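Local coordinates for protein mosquitocidal toxin (Bacillus sphaericus, PDB 2CB4) that acts as the ADP-ribosyltransferase catalytic domain of a larger bacterial toxin that kills mosquitoes, at residues Trp81-Gly93 with Trp232-Ser244. The protein carries 1 engineered substitution. Sequence-based numbering, arbitrary orientation.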
loop_
_atom_site.group_PDB
_atom_site.type_symbol
_atom_site.label_atom_id
_atom_site.label_comp_id
_atom_site.label_asym_id
_atom_site.label_seq_id
_atom_site.Cartn_x
_atom_site.Cartn_y
_atom_site.Cartn_z
ATOM N N TRP A 81 3.300 38.524 -8.559
ATOM C CA TRP A 81 2.913 37.938 -9.836
ATOM C C TRP A 81 2.765 36.451 -9.573
ATOM O O TRP A 81 3.678 35.817 -9.039
ATOM C CB TRP A 81 4.033 38.135 -10.857
ATOM C CG TRP A 81 4.165 39.576 -11.267
ATOM C CD1 TRP A 81 5.091 40.506 -10.800
ATOM C CD2 TRP A 81 3.385 40.254 -12.261
ATOM N NE1 TRP A 81 4.893 41.713 -11.421
ATOM C CE2 TRP A 81 3.854 41.603 -12.315
ATOM C CE3 TRP A 81 2.295 39.882 -13.065
ATOM C CZ2 TRP A 81 3.297 42.557 -13.185
ATOM C CZ3 TRP A 81 1.755 40.835 -13.945
ATOM C CH2 TRP A 81 2.270 42.149 -14.004
ATOM N N ASP A 82 1.622 35.886 -9.956
ATOM C CA ASP A 82 1.380 34.464 -9.716
ATOM C C ASP A 82 0.460 33.907 -10.799
ATOM O O ASP A 82 -0.475 34.597 -11.250
ATOM C CB ASP A 82 0.755 34.249 -8.303
ATOM C CG ASP A 82 1.126 32.899 -7.686
ATOM O OD1 ASP A 82 0.723 31.863 -8.248
ATOM O OD2 ASP A 82 1.811 32.848 -6.635
ATOM N N ARG A 83 0.718 32.666 -11.206
ATOM C CA ARG A 83 -0.113 32.015 -12.231
ATOM C C ARG A 83 -1.387 31.401 -11.620
ATOM O O ARG A 83 -2.302 31.087 -12.352
ATOM C CB ARG A 83 0.681 30.944 -13.023
ATOM C CG ARG A 83 1.925 31.470 -13.810
ATOM C CD ARG A 83 1.554 31.907 -15.206
ATOM N NE ARG A 83 2.589 32.669 -15.917
ATOM C CZ ARG A 83 2.377 33.250 -17.097
ATOM N NH1 ARG A 83 1.220 33.094 -17.686
ATOM N NH2 ARG A 83 3.290 33.976 -17.687
ATOM N N ARG A 84 -1.447 31.279 -10.287
ATOM C CA ARG A 84 -2.603 30.716 -9.590
ATOM C C ARG A 84 -3.747 31.713 -9.459
ATOM O O ARG A 84 -3.527 32.878 -9.172
ATOM C CB ARG A 84 -2.202 30.092 -8.243
ATOM C CG ARG A 84 -1.209 28.933 -8.396
ATOM C CD ARG A 84 -0.613 28.531 -7.030
ATOM N NE ARG A 84 0.244 29.603 -6.511
ATOM C CZ ARG A 84 0.656 29.700 -5.257
ATOM N NH1 ARG A 84 0.303 28.775 -4.372
ATOM N NH2 ARG A 84 1.416 30.730 -4.885
ATOM N N PRO A 85 -4.983 31.248 -9.697
ATOM C CA PRO A 85 -6.142 32.150 -9.684
ATOM C C PRO A 85 -6.746 32.440 -8.325
ATOM O O PRO A 85 -6.421 31.780 -7.331
ATOM C CB PRO A 85 -7.129 31.428 -10.592
ATOM C CG PRO A 85 -6.833 29.937 -10.303
ATOM C CD PRO A 85 -5.375 29.845 -10.016
ATOM N N PRO A 86 -7.643 33.435 -8.287
ATOM C CA PRO A 86 -8.286 33.846 -7.031
ATOM C C PRO A 86 -8.966 32.734 -6.210
ATOM O O PRO A 86 -8.958 32.795 -4.974
ATOM C CB PRO A 86 -9.293 34.938 -7.458
ATOM C CG PRO A 86 -9.102 35.176 -8.874
ATOM C CD PRO A 86 -8.106 34.224 -9.451
ATOM N N ASN A 87 -9.572 31.746 -6.876
ATOM C CA ASN A 87 -10.244 30.640 -6.159
ATOM C C ASN A 87 -9.270 29.839 -5.309
ATOM O O ASN A 87 -9.666 29.181 -4.356
ATOM C CB ASN A 87 -11.063 29.730 -7.082
ATOM C CG ASN A 87 -12.359 30.359 -7.488
ATOM O OD1 ASN A 87 -12.689 31.472 -7.058
ATOM N ND2 ASN A 87 -13.120 29.656 -8.299
ATOM N N ASP A 88 -7.997 29.929 -5.659
ATOM C CA ASP A 88 -6.930 29.307 -4.892
ATOM C C ASP A 88 -6.370 30.378 -3.861
ATOM O O ASP A 88 -6.527 30.240 -2.666
ATOM C CB ASP A 88 -5.816 28.831 -5.844
ATOM C CG ASP A 88 -4.672 28.134 -5.110
ATOM O OD1 ASP A 88 -4.699 28.082 -3.859
ATOM O OD2 ASP A 88 -3.762 27.612 -5.763
ATOM N N ILE A 89 -5.757 31.446 -4.377
ATOM C CA ILE A 89 -5.135 32.500 -3.578
ATOM C C ILE A 89 -5.988 33.248 -2.546
ATOM O O ILE A 89 -5.541 33.431 -1.396
ATOM C CB ILE A 89 -4.305 33.487 -4.469
ATOM C CG1 ILE A 89 -3.319 32.706 -5.384
ATOM C CG2 ILE A 89 -3.596 34.560 -3.589
ATOM C CD1 ILE A 89 -2.399 31.723 -4.624
ATOM N N PHE A 90 -7.196 33.671 -2.926
ATOM C CA PHE A 90 -8.073 34.393 -1.984
ATOM C C PHE A 90 -8.624 33.442 -0.927
ATOM O O PHE A 90 -9.179 33.871 0.084
ATOM C CB PHE A 90 -9.245 35.097 -2.684
ATOM C CG PHE A 90 -8.865 36.351 -3.426
ATOM C CD1 PHE A 90 -7.589 36.851 -3.373
ATOM C CD2 PHE A 90 -9.803 37.022 -4.210
ATOM C CE1 PHE A 90 -7.245 37.995 -4.083
ATOM C CE2 PHE A 90 -9.444 38.165 -4.918
ATOM C CZ PHE A 90 -8.174 38.651 -4.842
ATOM N N LEU A 91 -8.487 32.144 -1.169
ATOM C CA LEU A 91 -8.964 31.162 -0.213
ATOM C C LEU A 91 -7.836 30.711 0.725
ATOM O O LEU A 91 -8.026 30.602 1.921
ATOM C CB LEU A 91 -9.520 29.947 -0.951
ATOM C CG LEU A 91 -9.948 28.772 -0.046
ATOM C CD1 LEU A 91 -11.155 29.130 0.825
ATOM C CD2 LEU A 91 -10.242 27.495 -0.836
ATOM N N ASN A 92 -6.665 30.446 0.156
ATOM C CA ASN A 92 -5.526 29.921 0.897
ATOM C C ASN A 92 -4.382 30.877 1.219
ATOM O O ASN A 92 -3.547 30.554 2.036
ATOM C CB ASN A 92 -4.912 28.760 0.067
ATOM C CG ASN A 92 -5.867 27.622 -0.131
ATOM O OD1 ASN A 92 -6.371 27.053 0.828
ATOM N ND2 ASN A 92 -6.151 27.303 -1.379
ATOM N N GLY A 93 -4.318 32.005 0.516
ATOM C CA GLY A 93 -3.251 32.969 0.662
ATOM C C GLY A 93 -2.027 32.451 -0.093
ATOM O O GLY A 93 -2.123 31.579 -0.968
ATOM N N TRP A 232 -14.951 38.737 -5.182
ATOM C CA TRP A 232 -14.765 37.322 -5.068
ATOM C C TRP A 232 -15.525 36.635 -3.948
ATOM O O TRP A 232 -15.811 37.230 -2.909
ATOM C CB TRP A 232 -13.261 37.090 -4.877
ATOM C CG TRP A 232 -12.870 35.638 -4.753
ATOM C CD1 TRP A 232 -12.621 34.756 -5.787
ATOM C CD2 TRP A 232 -12.694 34.881 -3.526
ATOM N NE1 TRP A 232 -12.309 33.516 -5.273
ATOM C CE2 TRP A 232 -12.351 33.561 -3.897
ATOM C CE3 TRP A 232 -12.831 35.190 -2.159
ATOM C CZ2 TRP A 232 -12.096 32.558 -2.953
ATOM C CZ3 TRP A 232 -12.610 34.177 -1.221
ATOM C CH2 TRP A 232 -12.236 32.879 -1.631
ATOM N N HIS A 233 -15.796 35.344 -4.151
ATOM C CA HIS A 233 -16.352 34.453 -3.118
ATOM C C HIS A 233 -15.798 33.064 -3.472
ATOM O O HIS A 233 -15.409 32.846 -4.620
ATOM C CB HIS A 233 -17.903 34.480 -2.994
ATOM C CG HIS A 233 -18.625 34.066 -4.242
ATOM N ND1 HIS A 233 -18.708 32.744 -4.655
ATOM C CD2 HIS A 233 -19.312 34.796 -5.157
ATOM C CE1 HIS A 233 -19.397 32.685 -5.781
ATOM N NE2 HIS A 233 -19.777 33.915 -6.106
ATOM N N GLU A 234 -15.728 32.154 -2.501
ATOM C CA GLU A 234 -15.203 30.794 -2.746
ATOM C C GLU A 234 -15.862 30.205 -3.990
ATOM O O GLU A 234 -17.077 30.350 -4.191
ATOM C CB GLU A 234 -15.612 29.858 -1.607
ATOM C CG GLU A 234 -14.638 29.660 -0.484
ATOM C CD GLU A 234 -14.972 28.412 0.356
ATOM O OE1 GLU A 234 -15.790 28.505 1.324
ATOM O OE2 GLU A 234 -14.435 27.328 0.017
ATOM N N ASN A 235 -15.057 29.505 -4.801
ATOM C CA ASN A 235 -15.563 28.839 -5.990
ATOM C C ASN A 235 -16.304 29.734 -6.950
ATOM O O ASN A 235 -17.241 29.294 -7.600
ATOM C CB ASN A 235 -16.495 27.681 -5.613
ATOM C CG ASN A 235 -15.837 26.669 -4.699
ATOM O OD1 ASN A 235 -16.432 26.246 -3.688
ATOM N ND2 ASN A 235 -14.596 26.284 -5.027
ATOM N N HIS A 236 -15.880 30.983 -7.052
ATOM C CA HIS A 236 -16.501 31.887 -7.985
ATOM C C HIS A 236 -16.401 31.250 -9.371
ATOM O O HIS A 236 -15.354 30.673 -9.728
ATOM C CB HIS A 236 -15.764 33.200 -7.980
ATOM C CG HIS A 236 -16.557 34.291 -8.583
ATOM N ND1 HIS A 236 -16.789 34.370 -9.941
ATOM C CD2 HIS A 236 -17.266 35.289 -8.012
ATOM C CE1 HIS A 236 -17.571 35.402 -10.185
ATOM N NE2 HIS A 236 -17.873 35.977 -9.032
ATOM N N SER A 237 -17.473 31.341 -10.154
ATOM C CA SER A 237 -17.454 30.727 -11.490
ATOM C C SER A 237 -16.343 31.181 -12.424
ATOM O O SER A 237 -15.904 30.413 -13.307
ATOM C CB SER A 237 -18.814 30.766 -12.201
ATOM O OG SER A 237 -19.124 32.074 -12.637
ATOM N N GLU A 238 -15.865 32.398 -12.281
ATOM C CA GLU A 238 -14.805 32.764 -13.221
ATOM C C GLU A 238 -13.425 32.877 -12.563
ATOM O O GLU A 238 -12.496 33.455 -13.141
ATOM C CB GLU A 238 -15.198 34.092 -13.880
ATOM C CG GLU A 238 -16.213 33.928 -15.042
ATOM C CD GLU A 238 -17.279 35.045 -15.084
ATOM O OE1 GLU A 238 -17.415 35.841 -14.091
ATOM O OE2 GLU A 238 -17.971 35.120 -16.137
ATOM N N GLY A 239 -13.324 32.357 -11.337
ATOM C CA GLY A 239 -12.129 32.487 -10.518
ATOM C C GLY A 239 -11.154 31.365 -10.581
ATOM O O GLY A 239 -10.306 31.228 -9.718
ATOM N N ASN A 240 -11.243 30.576 -11.636
ATOM C CA ASN A 240 -10.353 29.446 -11.781
ATOM C C ASN A 240 -9.496 29.437 -13.000
ATOM O O ASN A 240 -8.898 28.408 -13.289
ATOM C CB ASN A 240 -11.166 28.156 -11.768
ATOM C CG ASN A 240 -11.177 27.527 -10.421
ATOM O OD1 ASN A 240 -12.227 27.460 -9.771
ATOM N ND2 ASN A 240 -9.975 27.193 -9.913
ATOM N N ASN A 241 -9.422 30.543 -13.741
ATOM C CA ASN A 241 -8.611 30.520 -14.964
ATOM C C ASN A 241 -7.143 30.381 -14.718
ATOM O O ASN A 241 -6.517 31.196 -14.042
ATOM C CB ASN A 241 -8.894 31.713 -15.885
ATOM C CG ASN A 241 -10.367 31.937 -16.091
ATOM O OD1 ASN A 241 -11.165 31.000 -16.061
ATOM N ND2 ASN A 241 -10.747 33.185 -16.225
HETATM N N MSE A 242 -6.578 29.363 -15.317
HETATM C CA MSE A 242 -5.156 29.105 -15.164
HETATM C C MSE A 242 -4.613 28.400 -16.409
HETATM O O MSE A 242 -5.338 27.686 -17.087
HETATM C CB MSE A 242 -5.082 28.063 -14.048
HETATM C CG MSE A 242 -3.868 28.235 -13.192
HETATM SE SE MSE A 242 -3.547 26.921 -11.806
HETATM C CE MSE A 242 -1.650 27.209 -11.937
ATOM N N ASP A 243 -3.326 28.564 -16.673
ATOM C CA ASP A 243 -2.667 27.901 -17.803
ATOM C C ASP A 243 -2.625 26.361 -17.662
ATOM O O ASP A 243 -2.402 25.825 -16.564
ATOM C CB ASP A 243 -1.230 28.413 -17.927
ATOM C CG ASP A 243 -1.163 29.889 -18.206
ATOM O OD1 ASP A 243 -2.122 30.449 -18.801
ATOM O OD2 ASP A 243 -0.125 30.481 -17.871
ATOM N N SER A 244 -2.808 25.667 -18.790
ATOM C CA SER A 244 -2.798 24.186 -18.840
ATOM C C SER A 244 -3.674 23.547 -17.743
ATOM O O SER A 244 -3.925 22.328 -17.736
ATOM C CB SER A 244 -1.355 23.612 -18.824
ATOM O OG SER A 244 -0.731 23.711 -17.541
HETATM O O HOH W 1 -2.352 30.911 -15.178
HETATM O O HOH W 2 -12.523 28.773 -3.746
#
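The side-chain amide of Asn-87 is gripped at both ends by loop 232-244. OD1 of Asn-87 accepts a hydrogen bond from NE1 of Trp-232, 2.7 Å away and in the plane of the amide carbonyl. A weak bond from His-236 N reaches the same oxygen. At the other end, ND2 of Asn-87 donates to His-236 O at 2.8 Å, on a lone pair. ND2 of Asn-87 also donates to Asn-240 OD1 at 2.8 Å, from well above that carbonyl plane (59° out of it). These bonds fix the rotation of the amide. The backbone N of Asn-87 bonds Gly-239 O at 3.0 Å, so the start of helix 86-92 holds the turn from His-236 to Gly-239.

The indole of Trp-232 also carries much of the apolar packing. Its CG lies anti to the backbone N (chi1 -179°), which lays the indole against the helix. Phe-90 CB makes a CH-pi contact over the six-membered ring of Trp-232, 3.5 Å from its centroid. The Phe-90 phenyl turns its edge to the five-membered ring of Trp-232 in a T-shaped pair, planes 85° apart. Pro-86 CB packs near CD1 of the indole.

Farther along, Pro-85 CD touches CG of selenomethionine Met-242 at 3.9 Å. Arg-83 NH1 makes a salt bridge with Asp-243 OD2 at 2.9 Å, though the bond is bent and weak. NH1 also bonds Asn-148 O, and NE pairs with Asp-258. A water links Arg-83 O to Asp-243 N.

Within this Scabin-like ADP-ribosyltransferase domain, the contact ties the loop after strand 229-231 to helix 86-92, which rests on strands 150-156 and 192-199.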